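Local coordinates for beta-galactosidase (Marinomonas sp. ef1, PDB 6Y2K), which hydrolyses terminal non-reducing beta-D-galactose residues from beta-galactosides as a cold-active, hexameric family GH42 enzyme from an Antarctic bacterium, at residues I396-G410 and V610-F622. Sequence-based numbering, arbitrary orientation.
Sequences IGLDADELMSLPSAG and VRVRERGNVIFAF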
ATOM      1  N   ILE A 396      21.642 -44.145 -24.337  1.00 28.12           N
ATOM      2  CA  ILE A 396      23.088 -43.955 -24.140  1.00 28.23           C
ATOM      3  C   ILE A 396      23.884 -45.271 -24.065  1.00 28.29           C
ATOM      4  O   ILE A 396      25.055 -45.257 -23.692  1.00 27.41           O
ATOM      5  CB  ILE A 396      23.395 -43.025 -22.930  1.00 28.13           C
ATOM      6  CG1 ILE A 396      22.955 -43.643 -21.594  1.00 28.70           C
ATOM      7  CG2 ILE A 396      22.729 -41.674 -23.135  1.00 27.82           C
ATOM      8  CD1 ILE A 396      23.313 -42.817 -20.375  1.00 29.29           C
ATOM      9  N   GLY A 397      23.260 -46.391 -24.435  1.00 29.49           N
ATOM     10  CA  GLY A 397      23.955 -47.683 -24.558  1.00 30.03           C
ATOM     11  C   GLY A 397      24.499 -48.289 -23.277  1.00 30.39           C
ATOM     12  O   GLY A 397      25.551 -48.946 -23.291  1.00 30.99           O
ATOM     13  N   LEU A 398      23.790 -48.081 -22.170  1.00 30.10           N
ATOM     14  CA  LEU A 398      24.221 -48.566 -20.859  1.00 29.72           C
ATOM     15  C   LEU A 398      23.202 -49.536 -20.298  1.00 30.90           C
ATOM     16  O   LEU A 398      22.011 -49.441 -20.612  1.00 30.79           O
ATOM     17  CB  LEU A 398      24.380 -47.398 -19.886  1.00 29.27           C
ATOM     18  CG  LEU A 398      25.459 -46.359 -20.199  1.00 28.77           C
ATOM     19  CD1 LEU A 398      25.555 -45.361 -19.056  1.00 27.98           C
ATOM     20  CD2 LEU A 398      26.813 -47.004 -20.470  1.00 28.87           C
ATOM     21  N   ASP A 399      23.678 -50.482 -19.489  1.00 32.22           N
ATOM     22  CA  ASP A 399      22.779 -51.302 -18.657  1.00 34.57           C
ATOM     23  C   ASP A 399      22.500 -50.568 -17.334  1.00 35.00           C
ATOM     24  O   ASP A 399      23.155 -49.564 -17.022  1.00 32.70           O
ATOM     25  CB  ASP A 399      23.318 -52.737 -18.435  1.00 34.61           C
ATOM     26  CG  ASP A 399      24.646 -52.792 -17.683  1.00 36.02           C
ATOM     27  OD1 ASP A 399      24.960 -51.902 -16.862  1.00 35.82           O
ATOM     28  OD2 ASP A 399      25.383 -53.777 -17.899  1.00 38.39           O
ATOM     29  N   ALA A 400      21.543 -51.086 -16.567  1.00 36.25           N
ATOM     30  CA  ALA A 400      21.106 -50.467 -15.309  1.00 36.48           C
ATOM     31  C   ALA A 400      22.262 -50.140 -14.363  1.00 36.42           C
ATOM     32  O   ALA A 400      22.296 -49.063 -13.768  1.00 35.12           O
ATOM     33  CB  ALA A 400      20.100 -51.364 -14.610  1.00 37.50           C
ATOM     34  N   ASP A 401      23.215 -51.061 -14.262  1.00 36.49           N
ATOM     35  CA  ASP A 401      24.363 -50.907 -13.373  1.00 37.74           C
ATOM     36  C   ASP A 401      25.338 -49.822 -13.855  1.00 35.13           C
ATOM     37  O   ASP A 401      25.879 -49.057 -13.048  1.00 32.99           O
ATOM     38  CB  ASP A 401      25.093 -52.248 -13.225  1.00 42.45           C
ATOM     39  CG  ASP A 401      25.860 -52.346 -11.935  1.00 47.03           C
ATOM     40  OD1 ASP A 401      26.964 -51.761 -11.846  1.00 52.29           O
ATOM     41  OD2 ASP A 401      25.349 -53.016 -11.012  1.00 50.32           O
ATOM     42  N   GLU A 402      25.570 -49.773 -15.164  1.00 32.27           N
ATOM     43  CA  GLU A 402      26.363 -48.704 -15.774  1.00 31.50           C
ATOM     44  C   GLU A 402      25.689 -47.332 -15.627  1.00 29.37           C
ATOM     45  O   GLU A 402      26.360 -46.336 -15.362  1.00 27.29           O
ATOM     46  CB  GLU A 402      26.618 -49.006 -17.247  1.00 32.34           C
ATOM     47  CG  GLU A 402      27.590 -50.157 -17.465  1.00 33.25           C
ATOM     48  CD  GLU A 402      27.661 -50.605 -18.913  1.00 33.59           C
ATOM     49  OE1 GLU A 402      26.612 -50.664 -19.593  1.00 32.52           O
ATOM     50  OE2 GLU A 402      28.783 -50.901 -19.371  1.00 36.81           O
ATOM     51  N   LEU A 403      24.365 -47.307 -15.776  1.00 29.00           N
ATOM     52  CA  LEU A 403      23.561 -46.085 -15.585  1.00 29.03           C
ATOM     53  C   LEU A 403      23.787 -45.496 -14.190  1.00 28.56           C
ATOM     54  O   LEU A 403      24.077 -44.307 -14.045  1.00 28.73           O
ATOM     55  CB  LEU A 403      22.064 -46.372 -15.778  1.00 29.11           C
ATOM     56  CG  LEU A 403      21.194 -45.373 -16.542  1.00 29.91           C
ATOM     57  CD1 LEU A 403      19.737 -45.600 -16.174  1.00 30.43           C
ATOM     58  CD2 LEU A 403      21.589 -43.926 -16.320  1.00 31.37           C
ATOM     59  N   MET A 404      23.662 -46.346 -13.178  1.00 27.88           N
ATOM     60  CA  MET A 404      23.895 -45.964 -11.780  1.00 28.22           C
ATOM     61  C   MET A 404      25.324 -45.469 -11.539  1.00 27.36           C
ATOM     62  O   MET A 404      25.539 -44.599 -10.696  1.00 26.64           O
ATOM     63  CB  MET A 404      23.578 -47.152 -10.860  1.00 29.30           C
ATOM     64  CG  MET A 404      23.870 -46.943  -9.382  1.00 30.52           C
ATOM     65  SD  MET A 404      23.434 -48.395  -8.414  1.00 32.48           S
ATOM     66  CE  MET A 404      21.661 -48.229  -8.441  1.00 34.13           C
ATOM     67  N   SER A 405      26.286 -46.032 -12.273  1.00 26.49           N
ATOM     68  CA  SER A 405      27.692 -45.676 -12.147  1.00 26.13           C
ATOM     69  C   SER A 405      28.115 -44.390 -12.870  1.00 25.19           C
ATOM     70  O   SER A 405      29.281 -44.005 -12.764  1.00 24.78           O
ATOM     71  CB  SER A 405      28.566 -46.833 -12.650  1.00 27.73           C
ATOM     72  OG  SER A 405      28.286 -48.014 -11.917  1.00 29.97           O
ATOM     73  N   LEU A 406      27.209 -43.730 -13.598  1.00 24.05           N
ATOM     74  CA  LEU A 406      27.523 -42.424 -14.199  1.00 23.97           C
ATOM     75  C   LEU A 406      28.127 -41.487 -13.152  1.00 23.04           C
ATOM     76  O   LEU A 406      27.671 -41.480 -12.002  1.00 21.59           O
ATOM     77  CB  LEU A 406      26.276 -41.752 -14.784  1.00 24.54           C
ATOM     78  CG  LEU A 406      25.743 -42.228 -16.134  1.00 25.34           C
ATOM     79  CD1 LEU A 406      24.393 -41.576 -16.399  1.00 25.49           C
ATOM     80  CD2 LEU A 406      26.735 -41.926 -17.247  1.00 25.24           C
ATOM     81  N   PRO A 407      29.148 -40.698 -13.537  1.00 22.85           N
ATOM     82  CA  PRO A 407      29.735 -39.777 -12.564  1.00 22.86           C
ATOM     83  C   PRO A 407      28.718 -38.749 -12.057  1.00 22.38           C
ATOM     84  O   PRO A 407      27.777 -38.402 -12.774  1.00 21.32           O
ATOM     85  CB  PRO A 407      30.891 -39.111 -13.327  1.00 23.42           C
ATOM     86  CG  PRO A 407      30.675 -39.421 -14.762  1.00 23.56           C
ATOM     87  CD  PRO A 407      29.832 -40.651 -14.843  1.00 23.19           C
ATOM     88  N   SER A 408      28.888 -38.331 -10.806  1.00 21.64           N
ATOM     89  CA  SER A 408      27.961 -37.413 -10.150  1.00 21.09           C
ATOM     90  C   SER A 408      28.585 -36.155  -9.554  1.00 20.52           C
ATOM     91  O   SER A 408      27.850 -35.230  -9.222  1.00 20.72           O
ATOM     92  CB  SER A 408      27.193 -38.173  -9.068  1.00 21.47           C
ATOM     93  OG  SER A 408      26.436 -39.220  -9.653  1.00 22.27           O
ATOM     94  N   ALA A 409      29.913 -36.097  -9.429  1.00 20.42           N
ATOM     95  CA  ALA A 409      30.569 -34.995  -8.727  1.00 20.75           C
ATOM     96  C   ALA A 409      30.521 -33.699  -9.529  1.00 20.62           C
ATOM     97  O   ALA A 409      30.667 -33.712 -10.751  1.00 20.60           O
ATOM     98  CB  ALA A 409      32.011 -35.347  -8.400  1.00 20.97           C
ATOM     99  N   GLY A 410      30.301 -32.591  -8.831  1.00 20.37           N
ATOM    100  CA  GLY A 410      30.489 -31.252  -9.398  1.00 20.42           C
ATOM    101  C   GLY A 410      31.937 -30.811  -9.268  1.00 20.99           C
ATOM    102  O   GLY A 410      32.711 -31.404  -8.511  1.00 20.62           O
ATOM    103  N   VAL A 610      13.957 -22.681 -12.854  1.00 15.87           N
ATOM    104  CA  VAL A 610      14.620 -23.717 -13.647  1.00 15.59           C
ATOM    105  C   VAL A 610      15.952 -24.096 -12.997  1.00 15.13           C
ATOM    106  O   VAL A 610      16.632 -23.260 -12.405  1.00 15.41           O
ATOM    107  CB  VAL A 610      14.817 -23.260 -15.117  1.00 15.58           C
ATOM    108  CG1 VAL A 610      15.660 -24.256 -15.913  1.00 15.66           C
ATOM    109  CG2 VAL A 610      13.464 -23.077 -15.789  1.00 15.70           C
ATOM    110  N   ARG A 611      16.282 -25.380 -13.072  1.00 14.98           N
ATOM    111  CA  ARG A 611      17.517 -25.916 -12.533  1.00 14.83           C
ATOM    112  C   ARG A 611      18.042 -26.953 -13.509  1.00 15.57           C
ATOM    113  O   ARG A 611      17.266 -27.548 -14.260  1.00 15.79           O
ATOM    114  CB  ARG A 611      17.272 -26.567 -11.170  1.00 14.54           C
ATOM    115  CG  ARG A 611      16.834 -25.607 -10.063  1.00 14.42           C
ATOM    116  CD  ARG A 611      17.995 -24.713  -9.658  1.00 14.28           C
ATOM    117  NE  ARG A 611      17.706 -23.903  -8.484  1.00 14.32           N
ATOM    118  CZ  ARG A 611      17.052 -22.741  -8.491  1.00 14.60           C
ATOM    119  NH1 ARG A 611      16.560 -22.218  -9.617  1.00 14.82           N
ATOM    120  NH2 ARG A 611      16.865 -22.096  -7.348  1.00 14.67           N
ATOM    121  N   VAL A 612      19.360 -27.145 -13.478  1.00 16.23           N
ATOM    122  CA  VAL A 612      20.065 -28.090 -14.338  1.00 17.13           C
ATOM    123  C   VAL A 612      21.162 -28.779 -13.522  1.00 17.34           C
ATOM    124  O   VAL A 612      21.738 -28.195 -12.593  1.00 17.79           O
ATOM    125  CB  VAL A 612      20.682 -27.384 -15.569  1.00 17.37           C
ATOM    126  CG1 VAL A 612      21.521 -28.343 -16.408  1.00 18.53           C
ATOM    127  CG2 VAL A 612      19.595 -26.805 -16.446  1.00 17.73           C
ATOM    128  N   ARG A 613      21.427 -30.033 -13.854  1.00 17.45           N
ATOM    129  CA  ARG A 613      22.567 -30.750 -13.288  1.00 18.15           C
ATOM    130  C   ARG A 613      23.054 -31.786 -14.304  1.00 19.06           C
ATOM    131  O   ARG A 613      22.260 -32.285 -15.104  1.00 18.65           O
ATOM    132  CB  ARG A 613      22.201 -31.413 -11.949  1.00 17.86           C
ATOM    133  CG  ARG A 613      23.423 -31.770 -11.128  1.00 17.85           C
ATOM    134  CD  ARG A 613      23.113 -32.274  -9.724  1.00 17.47           C
ATOM    135  NE  ARG A 613      24.337 -32.251  -8.934  1.00 17.04           N
ATOM    136  CZ  ARG A 613      25.344 -33.122  -9.029  1.00 17.56           C
ATOM    137  NH1 ARG A 613      26.428 -32.940  -8.275  1.00 17.62           N
ATOM    138  NH2 ARG A 613      25.292 -34.171  -9.859  1.00 17.44           N
ATOM    139  N   GLU A 614      24.356 -32.073 -14.277  1.00 20.34           N
ATOM    140  CA  GLU A 614      24.972 -33.040 -15.189  1.00 22.09           C
ATOM    141  C   GLU A 614      25.467 -34.290 -14.475  1.00 21.46           C
ATOM    142  O   GLU A 614      25.958 -34.215 -13.351  1.00 21.09           O
ATOM    143  CB  GLU A 614      26.160 -32.407 -15.907  1.00 23.96           C
ATOM    144  CG  GLU A 614      25.794 -31.175 -16.715  1.00 26.55           C
ATOM    145  CD  GLU A 614      26.930 -30.673 -17.595  1.00 28.79           C
ATOM    146  OE1 GLU A 614      26.663 -29.775 -18.418  1.00 31.70           O
ATOM    147  OE2 GLU A 614      28.077 -31.174 -17.481  1.00 30.35           O
ATOM    148  N   ARG A 615      25.335 -35.430 -15.150  1.00 21.25           N
ATOM    149  CA  ARG A 615      26.035 -36.666 -14.796  1.00 21.37           C
ATOM    150  C   ARG A 615      26.742 -37.189 -16.044  1.00 21.84           C
ATOM    151  O   ARG A 615      26.101 -37.748 -16.939  1.00 21.88           O
ATOM    152  CB  ARG A 615      25.058 -37.709 -14.257  1.00 20.86           C
ATOM    153  CG  ARG A 615      24.498 -37.343 -12.890  1.00 20.48           C
ATOM    154  CD  ARG A 615      23.687 -38.468 -12.266  1.00 20.35           C
ATOM    155  NE  ARG A 615      24.505 -39.651 -11.980  1.00 20.09           N
ATOM    156  CZ  ARG A 615      24.033 -40.832 -11.578  1.00 20.09           C
ATOM    157  NH1 ARG A 615      22.729 -41.031 -11.392  1.00 19.85           N
ATOM    158  NH2 ARG A 615      24.882 -41.829 -11.352  1.00 21.04           N
ATOM    159  N   GLY A 616      28.053 -36.976 -16.106  1.00 23.05           N
ATOM    160  CA  GLY A 616      28.843 -37.286 -17.297  1.00 23.43           C
ATOM    161  C   GLY A 616      28.301 -36.574 -18.525  1.00 23.38           C
ATOM    162  O   GLY A 616      28.253 -35.346 -18.566  1.00 24.14           O
ATOM    163  N   ASN A 617      27.839 -37.367 -19.488  1.00 23.26           N
ATOM    164  CA  ASN A 617      27.291 -36.890 -20.760  0.50 23.07           C
ATOM    165  C   ASN A 617      25.772 -36.649 -20.731  1.00 23.09           C
ATOM    166  O   ASN A 617      25.180 -36.316 -21.756  1.00 22.74           O
ATOM    167  CB  ASN A 617      27.675 -37.853 -21.918  0.50 23.10           C
ATOM    168  CG  ASN A 617      26.925 -39.189 -21.885  0.50 22.98           C
ATOM    169  OD1 ASN A 617      26.299 -39.575 -22.870  0.50 23.54           O
ATOM    170  ND2 ASN A 617      27.007 -39.907 -20.771  0.50 22.20           N
ATOM    171  N   VAL A 618      25.132 -36.821 -19.568  1.00 21.84           N
ATOM    172  CA  VAL A 618      23.674 -36.624 -19.438  1.00 21.04           C
ATOM    173  C   VAL A 618      23.391 -35.275 -18.752  1.00 20.57           C
ATOM    174  O   VAL A 618      24.041 -34.942 -17.750  1.00 19.50           O
ATOM    175  CB  VAL A 618      23.010 -37.778 -18.654  1.00 21.14           C
ATOM    176  CG1 VAL A 618      21.493 -37.603 -18.588  1.00 20.83           C
ATOM    177  CG2 VAL A 618      23.365 -39.118 -19.285  1.00 21.50           C
ATOM    178  N   ILE A 619      22.451 -34.511 -19.324  1.00 20.52           N
ATOM    179  CA  ILE A 619      22.019 -33.213 -18.793  0.50 20.49           C
ATOM    180  C   ILE A 619      20.580 -33.366 -18.312  1.00 19.93           C
ATOM    181  O   ILE A 619      19.714 -33.770 -19.092  1.00 20.16           O
ATOM    182  CB  ILE A 619      22.033 -32.091 -19.863  0.50 21.26           C
ATOM    183  CG1 ILE A 619      23.312 -32.100 -20.706  0.50 21.90           C
ATOM    184  CG2 ILE A 619      21.884 -30.727 -19.206  0.50 21.26           C
ATOM    185  CD1 ILE A 619      24.516 -31.545 -19.986  0.50 22.41           C
ATOM    186  N   PHE A 620      20.318 -33.046 -17.044  1.00 18.77           N
ATOM    187  CA  PHE A 620      18.964 -33.125 -16.481  1.00 18.21           C
ATOM    188  C   PHE A 620      18.463 -31.701 -16.288  1.00 17.82           C
ATOM    189  O   PHE A 620      19.143 -30.907 -15.659  1.00 17.23           O
ATOM    190  CB  PHE A 620      18.961 -33.851 -15.124  1.00 18.37           C
ATOM    191  CG  PHE A 620      19.548 -35.252 -15.153  1.00 18.43           C
ATOM    192  CD1 PHE A 620      20.922 -35.450 -15.109  1.00 18.93           C
ATOM    193  CD2 PHE A 620      18.720 -36.374 -15.184  1.00 18.96           C
ATOM    194  CE1 PHE A 620      21.465 -36.735 -15.122  1.00 19.15           C
ATOM    195  CE2 PHE A 620      19.255 -37.658 -15.192  1.00 18.95           C
ATOM    196  CZ  PHE A 620      20.631 -37.841 -15.164  1.00 18.84           C
ATOM    197  N   ALA A 621      17.290 -31.376 -16.829  1.00 17.97           N
ATOM    198  CA  ALA A 621      16.698 -30.050 -16.654  1.00 17.52           C
ATOM    199  C   ALA A 621      15.345 -30.175 -15.974  1.00 17.34           C
ATOM    200  O   ALA A 621      14.599 -31.103 -16.265  1.00 16.94           O
ATOM    201  CB  ALA A 621      16.545 -29.354 -17.990  1.00 17.89           C
ATOM    202  N   PHE A 622      15.047 -29.210 -15.097  1.00 17.07           N
ATOM    203  CA  PHE A 622      13.871 -29.203 -14.218  1.00 16.68           C
ATOM    204  C   PHE A 622      13.191 -27.839 -14.218  1.00 16.77           C
ATOM    205  O   PHE A 622      13.861 -26.809 -14.223  1.00 17.23           O
ATOM    206  CB  PHE A 622      14.297 -29.533 -12.779  1.00 16.51           C
ATOM    207  CG  PHE A 622      15.041 -30.825 -12.667  1.00 16.46           C
ATOM    208  CD1 PHE A 622      14.353 -32.024 -12.574  1.00 16.18           C
ATOM    209  CD2 PHE A 622      16.434 -30.847 -12.708  1.00 16.00           C
ATOM    210  CE1 PHE A 622      15.041 -33.224 -12.507  1.00 16.21           C
ATOM    211  CE2 PHE A 622      17.121 -32.042 -12.639  1.00 15.93           C
ATOM    212  CZ  PHE A 622      16.424 -33.231 -12.534  1.00 16.33           C
TER
HETATM  213  O   HOH W   1      28.136 -33.046 -12.173  1.00 29.97           O
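Ser408 and Arg615 bring the two backbones closest, their CA atoms 5.1 Å apart, where the loop that follows the short helix 400-404 passes the tip of the hairpin formed by strands 610-615 and 618-622. No direct backbone hydrogen bond joins the segments; two arginines of the first strand reach for carbonyls of the helix end and the loop after it. Arg615, bent at chi3 (64°), turns its guanidinium so that one nitrogen, NH2, serves two acceptors lying in the group's plane: Leu406 O at 2.9 Å, in a nearly straight bond (171°), and Met404 O, also at 2.9 Å but more bent and approached from above the carbonyl plane. NH1 of the same group bonds to Phe342 O, a further bond that limits its rotation. Arg613, extended from CG to NE, meets Ser408 O end-on, with NH2 at 2.8 Å and NH1 at 2.9 Å forking onto that single oxygen. A water links Ala409 O to Glu614 O, donating to both. Beside these polar grips, Val618 CG2 meets Ile396 CD1 and Leu406 CD1, each at 3.9 Å, both side chains crossing that of Val618 at about a right angle, while Pro407 CG rests on Gly616 CA (3.8 Å). Arginine side chains bonding to main-chain carbonyls thus join the connection from helix 377-395 to strand 412-415 to a two-residue beta hairpin with a type II' turn, part of the C-terminal four-stranded antiparallel sheet.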